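Local structure of DyP-type peroxidase (Pleurotus ostreatus PC15, 6FSK) at residues A[327-330]-A[331-335]; A[312-315]-A[316-320]; A[183-186]-A[187-191]; A[395-399]-A[400-404]. The protein is a heme b peroxidase of the dye-decolorizing (DyP-type) family, which probably uses hydrogen peroxide to oxidise dyes and, at a non-canonical site, Mn(II). The protein carries 1 engineered substitution. All blocks are in the same frame, centred on the assembly; numbering follows the deposited sequence.

Contact 1. Residues A[327-330]-A[331-335]; sequences AAHI and RKTYP. With HEM (protoporphyrin IX containing Fe), chain C.
Ala327, two residues ahead of the short proximal helix 329-333, meets Lys332 within it; this helix is the element that brings the axial histidine of this DyP-type peroxidase to the heme iron. The methyl of Ala327 lies 3.7 Å (CB to CE) from the Lys332 chain, which bends at its second torsion (chi2 -83°) as it passes; the ammonium beyond is hydrogen-bonded to the carbonyl oxygens of Phe406, Gly426 and Trp400. Ala328 takes the N-cap position, and its carbonyl O accepts a nearly linear bond from Lys332 N (2.9 Å, 164°) that closes the first helical turn. His329 follows, its CG opposite the backbone N (chi1 176°), and from there the imidazole reaches the porphyrin. NE2 binds the iron at 2.2 Å, while ND1 is hydrogen-bonded to Asp428 OD2, a second-shell carboxylate that, with the iron bond, probably holds the ring's rotation. The backbone O of His329 receives the hydroxyl of Thr333, OG1 lying 3.1 Å from it and tilted from the carbonyl plane. That same threonine approaches the imidazole with its methyl, CG2 being 3.6 Å from His329 CE1. Ile330 rests a branch on the heme, CG2 to CAA 3.7 Å, and its carbonyl O takes up Tyr334 N at 2.9 Å as the helix ends. Tyr334 in turn sets its ring edge against a heme propionate, CD2 lying 3.2 Å from O2D.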
loop_
_atom_site.group_PDB
_atom_site.type_symbol
_atom_site.label_atom_id
_atom_site.label_comp_id
_atom_site.label_asym_id
_atom_site.label_seq_id
_atom_site.Cartn_x
_atom_site.Cartn_y
_atom_site.Cartn_z
ATOM N N ALA A 327 13.545 3.722 -12.981
ATOM C CA ALA A 327 12.192 4.186 -12.619
ATOM C C ALA A 327 11.151 3.056 -12.524
ATOM O O ALA A 327 9.958 3.276 -12.429
ATOM C CB ALA A 327 11.697 5.253 -13.572
ATOM N N ALA A 328 11.596 1.798 -12.516
ATOM C CA ALA A 328 10.662 0.677 -12.292
ATOM C C ALA A 328 9.941 0.875 -10.977
ATOM O O ALA A 328 10.562 1.369 -10.007
ATOM C CB ALA A 328 11.429 -0.620 -12.278
ATOM N N HIS A 329 8.666 0.472 -10.912
ATOM C CA HIS A 329 7.880 0.745 -9.694
ATOM C C HIS A 329 8.467 0.246 -8.430
ATOM O O HIS A 329 8.572 0.955 -7.467
ATOM C CB HIS A 329 6.511 0.170 -9.900
ATOM C CG HIS A 329 5.628 0.277 -8.711
ATOM N ND1 HIS A 329 5.280 1.471 -8.134
ATOM C CD2 HIS A 329 4.965 -0.678 -8.019
ATOM C CE1 HIS A 329 4.437 1.241 -7.133
ATOM N NE2 HIS A 329 4.290 -0.060 -6.996
ATOM N N ILE A 330 8.966 -0.971 -8.445
ATOM C CA ILE A 330 9.466 -1.521 -7.165
ATOM C C ILE A 330 10.736 -0.796 -6.748
ATOM O O ILE A 330 11.077 -0.764 -5.568
ATOM C CB ILE A 330 9.725 -3.072 -7.162
ATOM C CG1 ILE A 330 10.919 -3.473 -8.055
ATOM C CG2 ILE A 330 8.426 -3.780 -7.497
ATOM C CD1 ILE A 330 11.253 -4.967 -7.968
ATOM N N ARG A 331 11.502 -0.298 -7.731
ATOM C CA ARG A 331 12.744 0.388 -7.433
ATOM C C ARG A 331 12.535 1.802 -6.922
ATOM O O ARG A 331 13.313 2.308 -6.086
ATOM C CB ARG A 331 13.659 0.355 -8.697
ATOM C CG ARG A 331 15.110 0.801 -8.525
ATOM C CD ARG A 331 15.867 0.251 -9.750
ATOM N NE ARG A 331 17.284 0.610 -9.570
ATOM C CZ ARG A 331 18.247 0.062 -10.295
ATOM N NH1 ARG A 331 17.915 -0.688 -11.332
ATOM N NH2 ARG A 331 19.473 0.335 -10.004
ATOM N N LYS A 332 11.505 2.469 -7.447
ATOM C CA LYS A 332 11.022 3.748 -6.973
ATOM C C LYS A 332 10.468 3.635 -5.558
ATOM O O LYS A 332 10.649 4.574 -4.785
ATOM C CB LYS A 332 9.943 4.302 -7.882
ATOM C CG LYS A 332 10.463 4.863 -9.168
ATOM C CD LYS A 332 10.974 6.315 -9.035
ATOM C CE LYS A 332 11.178 7.012 -10.342
ATOM N NZ LYS A 332 11.485 8.420 -10.093
ATOM N N THR A 333 9.968 2.510 -5.127
ATOM C CA THR A 333 9.286 2.412 -3.854
ATOM C C THR A 333 10.112 1.690 -2.775
ATOM O O THR A 333 9.958 2.021 -1.628
ATOM C CB THR A 333 7.902 1.744 -3.990
ATOM O OG1 THR A 333 8.067 0.415 -4.486
ATOM C CG2 THR A 333 6.914 2.588 -4.863
ATOM N N TYR A 334 11.024 0.848 -3.189
ATOM C CA TYR A 334 12.050 0.316 -2.276
ATOM C C TYR A 334 13.380 0.307 -3.047
ATOM O O TYR A 334 13.705 -0.648 -3.766
ATOM C CB TYR A 334 11.720 -1.063 -1.761
ATOM C CG TYR A 334 12.782 -1.676 -0.853
ATOM C CD1 TYR A 334 13.570 -0.914 -0.069
ATOM C CD2 TYR A 334 12.905 -3.054 -0.791
ATOM C CE1 TYR A 334 14.554 -1.526 0.736
ATOM C CE2 TYR A 334 13.835 -3.649 -0.005
ATOM C CZ TYR A 334 14.632 -2.880 0.771
ATOM O OH TYR A 334 15.631 -3.557 1.520
ATOM N N PRO A 335 14.177 1.344 -2.852
ATOM C CA PRO A 335 15.427 1.504 -3.672
ATOM C C PRO A 335 16.525 0.491 -3.447
ATOM O O PRO A 335 17.470 0.425 -4.250
ATOM C CB PRO A 335 15.891 2.923 -3.305
ATOM C CG PRO A 335 14.608 3.646 -3.012
ATOM C CD PRO A 335 13.786 2.642 -2.263
HETATM C CHA HEM C . 5.400 -3.432 -4.915
HETATM C CHB HEM C . 1.611 -2.893 -7.847
HETATM C CHC HEM C . 0.471 1.164 -5.520
HETATM C CHD HEM C . 4.445 0.806 -2.771
HETATM C C1A HEM C . 4.474 -3.680 -5.930
HETATM C C2A HEM C . 4.468 -4.808 -6.808
HETATM C C3A HEM C . 3.388 -4.689 -7.595
HETATM C C4A HEM C . 2.773 -3.443 -7.253
HETATM C CMA HEM C . 2.995 -5.593 -8.712
HETATM C CAA HEM C . 5.526 -5.899 -6.836
HETATM C CBA HEM C . 5.276 -7.148 -6.001
HETATM C CGA HEM C . 5.369 -6.893 -4.520
HETATM O O1A HEM C . 6.468 -6.754 -3.980
HETATM O O2A HEM C . 4.297 -6.858 -3.864
HETATM C C1B HEM C . 0.934 -1.722 -7.496
HETATM C C2B HEM C . -0.257 -1.256 -8.044
HETATM C C3B HEM C . -0.638 -0.125 -7.393
HETATM C C4B HEM C . 0.426 0.105 -6.406
HETATM C CMB HEM C . -0.995 -1.872 -9.206
HETATM C CAB HEM C . -1.778 0.806 -7.543
HETATM C CBB HEM C . -2.912 0.468 -8.118
HETATM C C1C HEM C . 1.440 1.519 -4.633
HETATM C C2C HEM C . 1.540 2.664 -3.831
HETATM C C3C HEM C . 2.667 2.604 -3.064
HETATM C C4C HEM C . 3.270 1.325 -3.350
HETATM C CMC HEM C . 0.515 3.766 -3.821
HETATM C CAC HEM C . 3.303 3.562 -2.118
HETATM C CBC HEM C . 3.151 4.900 -2.192
HETATM C C1D HEM C . 4.984 -0.438 -3.112
HETATM C C2D HEM C . 6.127 -1.000 -2.328
HETATM C C3D HEM C . 6.355 -2.231 -2.927
HETATM C C4D HEM C . 5.427 -2.317 -4.042
HETATM C CMD HEM C . 6.820 -0.424 -1.159
HETATM C CAD HEM C . 7.449 -3.240 -2.597
HETATM C CBD HEM C . 8.750 -2.940 -3.273
HETATM C CGD HEM C . 9.841 -3.880 -2.822
HETATM O O1D HEM C . 10.466 -4.414 -3.771
HETATM O O2D HEM C . 9.979 -4.146 -1.645
HETATM N NA HEM C . 3.479 -2.761 -6.269
HETATM N NB HEM C . 1.387 -0.850 -6.562
HETATM N NC HEM C . 2.609 0.752 -4.409
HETATM N ND HEM C . 4.670 -1.219 -4.147
HETATM FE FE HEM C . 3.092 -0.994 -5.399
#

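Contact 2. Residues A[312-315]-A[316-320]; sequences FGDS and LVRGD
A Schellman motif closes the short helix 315-318, and a salt-bridge network of Asp314, Arg318 and Asp320 runs along its side. Gly319, with positive phi (69°), turns the chain so that Asp320 N bonds to Ser315 O at 2.9 Å and Gly319 N to Leu316 O at 2.9 Å. One residue back, Asp314 O accepts Arg318 N over 3.1 Å, which brings the two charged side chains together. The Asp314 carboxylate then meets the guanidinium: NE lies 2.9 Å from OD1 in a nearly straight bond that stays in the guanidinium plane but reaches the oxygen from above the carboxylate plane, the two flat groups being turned 49° apart. A water bridges the same pair, donating to Asp314 OD1 and accepting from Arg318 NH2. The arginine chain, bent at its third torsion (chi3 -59°), also presents its terminal nitrogens to Asp320, with NH1 2.8 Å from OD2 on the anti lone pair and NH2 adding a weak bond. Asp320 OD1, the other oxygen, is held by Thr322 OG1. At the helix start Ser315 folds back on Phe312, whose carbonyl O receives both Ser315 OG (2.6 Å) and Ser315 N (3.0 Å). Ser315 OG is also hydrogen-bonded to Arg331 of helix 329-333; Phe312 and Leu316 pack on Asp338 of helix 337-340, Leu316 also touches the loop at Phe326, and Val317 lies against Pro343.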
loop_
_atom_site.group_PDB
_atom_site.type_symbol
_atom_site.label_atom_id
_atom_site.label_comp_id
_atom_site.label_asym_id
_atom_site.label_seq_id
_atom_site.Cartn_x
_atom_site.Cartn_y
_atom_site.Cartn_z
ATOM N N PHE A 312 19.870 -4.754 -6.545
ATOM C CA PHE A 312 20.288 -3.831 -7.624
ATOM C C PHE A 312 21.811 -3.562 -7.726
ATOM O O PHE A 312 22.243 -2.806 -8.598
ATOM C CB PHE A 312 19.492 -2.516 -7.682
ATOM C CG PHE A 312 17.984 -2.698 -7.601
ATOM C CD1 PHE A 312 17.293 -3.403 -8.522
ATOM C CD2 PHE A 312 17.280 -2.036 -6.642
ATOM C CE1 PHE A 312 15.925 -3.569 -8.468
ATOM C CE2 PHE A 312 15.881 -2.168 -6.555
ATOM C CZ PHE A 312 15.239 -2.923 -7.485
ATOM N N GLY A 313 22.552 -4.288 -6.938
ATOM C CA GLY A 313 24.007 -4.249 -6.971
ATOM C C GLY A 313 24.525 -2.849 -6.935
ATOM O O GLY A 313 24.116 -2.022 -6.137
ATOM N N ASP A 314 25.468 -2.527 -7.830
ATOM C CA ASP A 314 25.943 -1.176 -7.986
ATOM C C ASP A 314 25.507 -0.610 -9.376
ATOM O O ASP A 314 26.117 0.313 -9.916
ATOM C CB ASP A 314 27.492 -1.089 -7.834
ATOM C CG ASP A 314 28.216 -1.920 -8.908
ATOM O OD1 ASP A 314 27.594 -2.686 -9.664
ATOM O OD2 ASP A 314 29.465 -1.790 -9.005
ATOM N N SER A 315 24.331 -1.058 -9.877
ATOM C CA SER A 315 23.926 -0.670 -11.218
ATOM C C SER A 315 23.657 0.826 -11.336
ATOM O O SER A 315 23.881 1.448 -12.375
ATOM C CB SER A 315 22.790 -1.524 -11.704
ATOM O OG SER A 315 21.695 -1.441 -10.771
ATOM N N LEU A 316 23.134 1.441 -10.275
ATOM C CA LEU A 316 22.920 2.864 -10.300
ATOM C C LEU A 316 24.212 3.653 -10.492
ATOM O O LEU A 316 24.279 4.486 -11.441
ATOM C CB LEU A 316 22.082 3.368 -9.119
ATOM C CG LEU A 316 21.776 4.872 -9.118
ATOM C CD1 LEU A 316 21.044 5.372 -10.318
ATOM C CD2 LEU A 316 21.036 5.236 -7.861
ATOM N N VAL A 317 25.233 3.395 -9.685
ATOM C CA VAL A 317 26.527 4.166 -9.792
ATOM C C VAL A 317 27.232 3.876 -11.151
ATOM O O VAL A 317 27.849 4.768 -11.769
ATOM C CB VAL A 317 27.403 3.798 -8.570
ATOM C CG1 VAL A 317 28.896 4.101 -8.736
ATOM C CG2 VAL A 317 26.840 4.517 -7.370
ATOM N N ARG A 318 26.994 2.704 -11.668
ATOM C CA ARG A 318 27.446 2.339 -13.031
ATOM C C ARG A 318 26.601 2.893 -14.151
ATOM O O ARG A 318 27.010 2.795 -15.327
ATOM C CB ARG A 318 27.569 0.819 -13.206
ATOM C CG ARG A 318 28.688 0.209 -12.364
ATOM C CD ARG A 318 28.963 -1.231 -12.646
ATOM N NE ARG A 318 27.804 -2.045 -12.438
ATOM C CZ ARG A 318 26.997 -2.510 -13.373
ATOM N NH1 ARG A 318 27.199 -2.273 -14.671
ATOM N NH2 ARG A 318 25.950 -3.191 -12.980
ATOM N N GLY A 319 25.421 3.440 -13.846
ATOM C CA GLY A 319 24.553 3.971 -14.900
ATOM C C GLY A 319 23.986 2.889 -15.756
ATOM O O GLY A 319 23.675 3.124 -16.919
ATOM N N ASP A 320 23.808 1.693 -15.221
ATOM C CA ASP A 320 23.410 0.555 -16.003
ATOM C C ASP A 320 21.949 0.195 -15.764
ATOM O O ASP A 320 21.641 -0.341 -14.729
ATOM C CB ASP A 320 24.329 -0.592 -15.613
ATOM C CG ASP A 320 24.150 -1.849 -16.430
ATOM O OD1 ASP A 320 23.213 -1.973 -17.225
ATOM O OD2 ASP A 320 24.982 -2.794 -16.226
HETATM O O HOH W 1 22.340 0.258 -7.505
HETATM O O HOH W 2 24.997 -4.399 -10.492
#

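Contact 3. Residues A[183-186]-A[187-191]; sequences AHEH and FGYLD. Engineered in segment 187-191: Tyr189 (natural residue Phe). With HEM (protoporphyrin IX containing Fe), chain C.
The chain doubles back through a type I turn from Glu185 to Gly188, closed by Gly188 N to Glu185 O (2.8 Å), and His184 and Leu190 face each other in a single beta bridge flanked by Glu185 N to Tyr189 O and Asp191 N to Ala183 O. His184 ND1 donates to Gly188 O at 2.7 Å, in its own ring plane and almost straight (177°), though it comes to that oxygen from above the carbonyl plane. Leu190 CB lies over a face of the same imidazole, 4.0 Å from its centroid, a CH-pi contact. This hairpin-like loop, between strands 166-175 and 197-198, forms part of the heme pocket. Inside the turn the Glu185 chain curls back (chi1 58°, chi2 69°), letting its carboxylate take two backbone N-H groups: OE1 accepts Tyr189 N at 2.8 Å, and OE2 accepts Phe187 N at 2.7 Å from above the carboxylate plane. OE2 is also hydrogen-bonded to Gln247 NE2 and approaches the heme methyl CMB. With an alanine at Glu185, Phe187 N, Tyr189 N and Gln247 would probably lose their carboxylate acceptor and the turn would be less firmly held. Tyr189, an engineered replacement of the natural phenylalanine, places its CB 3.6 Å from heme methyl CMA and its ring edge near Glu185 OE1. Asp191 OD1 stands 3.4 Å from propionate O2A and forms a salt bridge with Arg355 NH1.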
loop_
_atom_site.group_PDB
_atom_site.type_symbol
_atom_site.label_atom_id
_atom_site.label_comp_id
_atom_site.label_asym_id
_atom_site.label_seq_id
_atom_site.Cartn_x
_atom_site.Cartn_y
_atom_site.Cartn_z
ATOM N N ALA A 183 -4.043 -13.492 -6.362
ATOM C CA ALA A 183 -3.130 -12.542 -5.711
ATOM C C ALA A 183 -2.443 -11.592 -6.744
ATOM O O ALA A 183 -1.603 -10.771 -6.300
ATOM C CB ALA A 183 -2.054 -13.260 -4.918
ATOM N N HIS A 184 -2.915 -11.570 -7.962
ATOM C CA HIS A 184 -2.442 -10.617 -8.927
ATOM C C HIS A 184 -3.322 -9.391 -8.935
ATOM O O HIS A 184 -4.531 -9.479 -8.978
ATOM C CB HIS A 184 -2.452 -11.230 -10.323
ATOM C CG HIS A 184 -1.439 -12.337 -10.513
ATOM N ND1 HIS A 184 -0.540 -12.363 -11.558
ATOM C CD2 HIS A 184 -1.271 -13.488 -9.842
ATOM C CE1 HIS A 184 0.174 -13.479 -11.487
ATOM N NE2 HIS A 184 -0.217 -14.164 -10.430
ATOM N N GLU A 185 -2.669 -8.225 -8.881
ATOM C CA GLU A 185 -3.425 -6.950 -9.024
ATOM C C GLU A 185 -4.012 -6.851 -10.417
ATOM O O GLU A 185 -3.634 -7.659 -11.266
ATOM C CB GLU A 185 -2.616 -5.767 -8.549
ATOM C CG GLU A 185 -1.305 -5.614 -9.279
ATOM C CD GLU A 185 -1.504 -5.220 -10.656
ATOM O OE1 GLU A 185 -0.797 -5.731 -11.560
ATOM O OE2 GLU A 185 -2.360 -4.301 -10.960
ATOM N N HIS A 186 -4.945 -5.928 -10.638
ATOM C CA HIS A 186 -5.717 -5.949 -11.912
ATOM C C HIS A 186 -4.909 -5.722 -13.187
ATOM O O HIS A 186 -5.391 -6.127 -14.281
ATOM C CB HIS A 186 -6.871 -4.983 -11.816
ATOM C CG HIS A 186 -8.095 -5.568 -11.192
ATOM N ND1 HIS A 186 -8.853 -6.509 -11.848
ATOM C CD2 HIS A 186 -8.647 -5.458 -9.957
ATOM C CE1 HIS A 186 -9.856 -6.912 -11.075
ATOM N NE2 HIS A 186 -9.740 -6.299 -9.915
ATOM N N PHE A 187 -3.731 -5.102 -13.133
ATOM C CA PHE A 187 -2.884 -5.053 -14.318
ATOM C C PHE A 187 -2.299 -6.398 -14.674
ATOM O O PHE A 187 -1.808 -6.557 -15.803
ATOM C CB PHE A 187 -1.757 -4.015 -14.291
ATOM C CG PHE A 187 -2.190 -2.578 -14.150
ATOM C CD1 PHE A 187 -3.183 -1.986 -14.905
ATOM C CD2 PHE A 187 -1.555 -1.773 -13.221
ATOM C CE1 PHE A 187 -3.516 -0.643 -14.727
ATOM C CE2 PHE A 187 -1.905 -0.455 -13.006
ATOM C CZ PHE A 187 -2.955 0.114 -13.728
ATOM N N GLY A 188 -2.314 -7.383 -13.773
ATOM C CA GLY A 188 -1.865 -8.719 -14.025
ATOM C C GLY A 188 -0.669 -9.167 -13.290
ATOM O O GLY A 188 -0.325 -10.374 -13.400
ATOM N N TYR A 189 -0.127 -8.358 -12.361
ATOM C CA TYR A 189 1.206 -8.639 -11.748
ATOM C C TYR A 189 0.966 -9.217 -10.370
ATOM O O TYR A 189 0.168 -8.705 -9.576
ATOM C CB TYR A 189 2.026 -7.359 -11.655
ATOM C CG TYR A 189 2.431 -6.935 -13.045
ATOM C CD1 TYR A 189 1.574 -6.199 -13.814
ATOM C CD2 TYR A 189 3.683 -7.233 -13.573
ATOM C CE1 TYR A 189 1.820 -5.892 -15.157
ATOM C CE2 TYR A 189 3.963 -6.927 -14.887
ATOM C CZ TYR A 189 3.046 -6.260 -15.682
ATOM O OH TYR A 189 3.262 -5.887 -17.030
ATOM N N LEU A 190 1.647 -10.302 -10.004
ATOM C CA LEU A 190 1.570 -10.845 -8.647
ATOM C C LEU A 190 1.987 -9.772 -7.653
ATOM O O LEU A 190 2.957 -9.091 -7.815
ATOM C CB LEU A 190 2.477 -12.075 -8.523
ATOM C CG LEU A 190 2.569 -12.726 -7.130
ATOM C CD1 LEU A 190 1.164 -13.257 -6.854
ATOM C CD2 LEU A 190 3.575 -13.880 -7.133
ATOM N N ASP A 191 1.162 -9.562 -6.620
ATOM C CA ASP A 191 1.299 -8.480 -5.637
ATOM C C ASP A 191 1.399 -9.124 -4.278
ATOM O O ASP A 191 0.910 -10.227 -4.049
ATOM C CB ASP A 191 0.018 -7.618 -5.725
ATOM C CG ASP A 191 0.147 -6.217 -5.078
ATOM O OD1 ASP A 191 1.252 -5.721 -4.801
ATOM O OD2 ASP A 191 -0.933 -5.618 -4.822
HETATM C CHA HEM C . 5.400 -3.432 -4.915
HETATM C CHB HEM C . 1.611 -2.893 -7.847
HETATM C CHC HEM C . 0.471 1.164 -5.520
HETATM C CHD HEM C . 4.445 0.806 -2.771
HETATM C C1A HEM C . 4.474 -3.680 -5.930
HETATM C C2A HEM C . 4.468 -4.808 -6.808
HETATM C C3A HEM C . 3.388 -4.689 -7.595
HETATM C C4A HEM C . 2.773 -3.443 -7.253
HETATM C CMA HEM C . 2.995 -5.593 -8.712
HETATM C CAA HEM C . 5.526 -5.899 -6.836
HETATM C CBA HEM C . 5.276 -7.148 -6.001
HETATM C CGA HEM C . 5.369 -6.893 -4.520
HETATM O O1A HEM C . 6.468 -6.754 -3.980
HETATM O O2A HEM C . 4.297 -6.858 -3.864
HETATM C C1B HEM C . 0.934 -1.722 -7.496
HETATM C C2B HEM C . -0.257 -1.256 -8.044
HETATM C C3B HEM C . -0.638 -0.125 -7.393
HETATM C C4B HEM C . 0.426 0.105 -6.406
HETATM C CMB HEM C . -0.995 -1.872 -9.206
HETATM C CAB HEM C . -1.778 0.806 -7.543
HETATM C CBB HEM C . -2.912 0.468 -8.118
HETATM C C1C HEM C . 1.440 1.519 -4.633
HETATM C C2C HEM C . 1.540 2.664 -3.831
HETATM C C3C HEM C . 2.667 2.604 -3.064
HETATM C C4C HEM C . 3.270 1.325 -3.350
HETATM C CMC HEM C . 0.515 3.766 -3.821
HETATM C CAC HEM C . 3.303 3.562 -2.118
HETATM C CBC HEM C . 3.151 4.900 -2.192
HETATM C C1D HEM C . 4.984 -0.438 -3.112
HETATM C C2D HEM C . 6.127 -1.000 -2.328
HETATM C C3D HEM C . 6.355 -2.231 -2.927
HETATM C C4D HEM C . 5.427 -2.317 -4.042
HETATM C CMD HEM C . 6.820 -0.424 -1.159
HETATM C CAD HEM C . 7.449 -3.240 -2.597
HETATM C CBD HEM C . 8.750 -2.940 -3.273
HETATM C CGD HEM C . 9.841 -3.880 -2.822
HETATM O O1D HEM C . 10.466 -4.414 -3.771
HETATM O O2D HEM C . 9.979 -4.146 -1.645
HETATM N NA HEM C . 3.479 -2.761 -6.269
HETATM N NB HEM C . 1.387 -0.850 -6.562
HETATM N NC HEM C . 2.609 0.752 -4.409
HETATM N ND HEM C . 4.670 -1.219 -4.147
HETATM FE FE HEM C . 3.092 -0.994 -5.399
#

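Contact 4. Residues A[395-399]-A[400-404]; sequences FIQES and WANAP
Helix 393-401 widens into a pi-type turn at 396-399, where Ile396 O accepts two donors: Ala401 N at 2.9 Å, nearly straight, and Trp400 N at 3.3 Å, from above the carbonyl plane. The next residue repeats the wide spacing, since Asn402 N bonds to Gln397 O. Phe395 and Trp400 form a T-shaped pair across this turn, the phenyl edge directed at the indole face. The phenylalanine ring touches the five-membered ring with CE1, 3.4 Å from Trp400 NE1, and the two planes stand 82° apart. Ile396 comes to the benzo part of the same indole, CG1 being 4.0 Å from CE3. The helix runs past the heme rim, Ile396 and Gln397 touching the cofactor, and Trp400 packs on Pro335, which follows the helix carrying the axial histidine. A leucine in place of Trp400 would take away the indole and is likely to leave the Phe395 edge without its aromatic face and open a gap beside Ile396 and Phe406, whose ring stacks on the tryptophan. Gln397, bent at its second torsion (chi2 74°), swings its amide round to Asn402. NE2 donates to OD1 at 2.9 Å within its own amide plane, and also to Ile431 O, the two side-chain amides being turned 50° apart; Asn402 OD1 also accepts from Gln433 N, and ND2 donates to Leu109 O.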
loop_
_atom_site.group_PDB
_atom_site.type_symbol
_atom_site.label_atom_id
_atom_site.label_comp_id
_atom_site.label_asym_id
_atom_site.label_seq_id
_atom_site.Cartn_x
_atom_site.Cartn_y
_atom_site.Cartn_z
ATOM N N PHE A 395 6.417 10.292 1.723
ATOM C CA PHE A 395 7.742 10.489 1.174
ATOM C C PHE A 395 7.927 9.671 -0.110
ATOM O O PHE A 395 8.412 10.170 -1.156
ATOM C CB PHE A 395 8.784 10.181 2.203
ATOM C CG PHE A 395 10.145 10.627 1.795
ATOM C CD1 PHE A 395 10.948 9.812 1.095
ATOM C CD2 PHE A 395 10.601 11.906 2.188
ATOM C CE1 PHE A 395 12.267 10.185 0.735
ATOM C CE2 PHE A 395 11.846 12.309 1.787
ATOM C CZ PHE A 395 12.695 11.439 1.107
ATOM N N ILE A 396 7.503 8.421 -0.074
ATOM C CA ILE A 396 7.619 7.551 -1.193
ATOM C C ILE A 396 6.903 8.164 -2.384
ATOM O O ILE A 396 7.448 8.167 -3.510
ATOM C CB ILE A 396 7.044 6.149 -0.937
ATOM C CG1 ILE A 396 7.862 5.339 0.119
ATOM C CG2 ILE A 396 6.974 5.291 -2.199
ATOM C CD1 ILE A 396 7.113 4.164 0.733
ATOM N N GLN A 397 5.659 8.565 -2.153
ATOM C CA GLN A 397 4.885 9.137 -3.234
ATOM C C GLN A 397 5.506 10.376 -3.781
ATOM O O GLN A 397 5.729 10.508 -5.008
ATOM C CB GLN A 397 3.486 9.403 -2.760
ATOM C CG GLN A 397 2.491 9.926 -3.856
ATOM C CD GLN A 397 2.086 8.806 -4.820
ATOM O OE1 GLN A 397 1.595 7.789 -4.427
ATOM N NE2 GLN A 397 2.449 8.978 -6.092
ATOM N N GLU A 398 5.818 11.357 -2.898
ATOM C CA GLU A 398 6.246 12.674 -3.387
ATOM C C GLU A 398 7.677 12.700 -3.814
ATOM O O GLU A 398 8.024 13.297 -4.860
ATOM C CB GLU A 398 6.064 13.703 -2.285
ATOM C CG GLU A 398 6.391 15.109 -2.723
ATOM C CD GLU A 398 6.385 16.182 -1.668
ATOM O OE1 GLU A 398 6.393 15.911 -0.425
ATOM O OE2 GLU A 398 6.375 17.373 -2.199
ATOM N N SER A 399 8.546 12.160 -2.979
ATOM C CA SER A 399 9.982 12.275 -3.175
ATOM C C SER A 399 10.616 11.253 -4.098
ATOM O O SER A 399 11.674 11.498 -4.646
ATOM C CB SER A 399 10.721 12.365 -1.853
ATOM O OG SER A 399 10.501 13.655 -1.231
ATOM N N TRP A 400 9.979 10.109 -4.297
ATOM C CA TRP A 400 10.496 9.024 -5.119
ATOM C C TRP A 400 9.630 8.849 -6.392
ATOM O O TRP A 400 10.109 9.144 -7.478
ATOM C CB TRP A 400 10.622 7.731 -4.308
ATOM C CG TRP A 400 11.680 7.815 -3.235
ATOM C CD1 TRP A 400 12.634 8.837 -3.022
ATOM C CD2 TRP A 400 11.929 6.809 -2.221
ATOM N NE1 TRP A 400 13.435 8.492 -1.936
ATOM C CE2 TRP A 400 13.050 7.248 -1.474
ATOM C CE3 TRP A 400 11.289 5.605 -1.875
ATOM C CZ2 TRP A 400 13.507 6.515 -0.351
ATOM C CZ3 TRP A 400 11.764 4.869 -0.850
ATOM C CH2 TRP A 400 12.921 5.326 -0.104
ATOM N N ALA A 401 8.399 8.367 -6.256
ATOM C CA ALA A 401 7.521 8.074 -7.405
ATOM C C ALA A 401 7.250 9.305 -8.270
ATOM O O ALA A 401 7.289 9.183 -9.507
ATOM C CB ALA A 401 6.213 7.462 -6.938
ATOM N N ASN A 402 7.018 10.444 -7.669
ATOM C CA ASN A 402 6.624 11.635 -8.407
ATOM C C ASN A 402 7.856 12.430 -8.920
ATOM O O ASN A 402 7.694 13.488 -9.537
ATOM C CB ASN A 402 5.836 12.592 -7.505
ATOM C CG ASN A 402 4.478 12.123 -7.088
ATOM O OD1 ASN A 402 3.982 11.026 -7.485
ATOM N ND2 ASN A 402 3.804 13.001 -6.370
ATOM N N ALA A 403 9.070 12.017 -8.527
ATOM C CA ALA A 403 10.314 12.810 -8.706
ATOM C C ALA A 403 11.048 12.282 -9.918
ATOM O O ALA A 403 11.661 11.222 -9.866
ATOM C CB ALA A 403 11.204 12.698 -7.487
ATOM N N PRO A 404 10.970 12.964 -11.071
ATOM C CA PRO A 404 11.599 12.400 -12.288
ATOM C C PRO A 404 13.099 12.251 -12.243
ATOM O O PRO A 404 13.662 11.468 -12.957
ATOM C CB PRO A 404 11.140 13.365 -13.411
ATOM C CG PRO A 404 10.746 14.568 -12.741
ATOM C CD PRO A 404 10.230 14.200 -11.376
#

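How the contacts relate
From the N terminus the four contacts follow in series, each closing a local turn, and none nests in or crosses another. Contact 3 comes first, in the loop after strand 166-175; it does not touch contact 1, their nearest atoms being about 7 Å apart, but both line the same heme. Contact 2 ends helix 315-318 and is tied to contact 1 by Arg331, whose CG packs 3.6 Å from Phe312 CE2. Contact 1 in turn touches contact 4, where Thr333 O lies 3.5 Å from Trp400 CZ3. The proximal helix 329-333 thus joins helices 315-318 and 393-401.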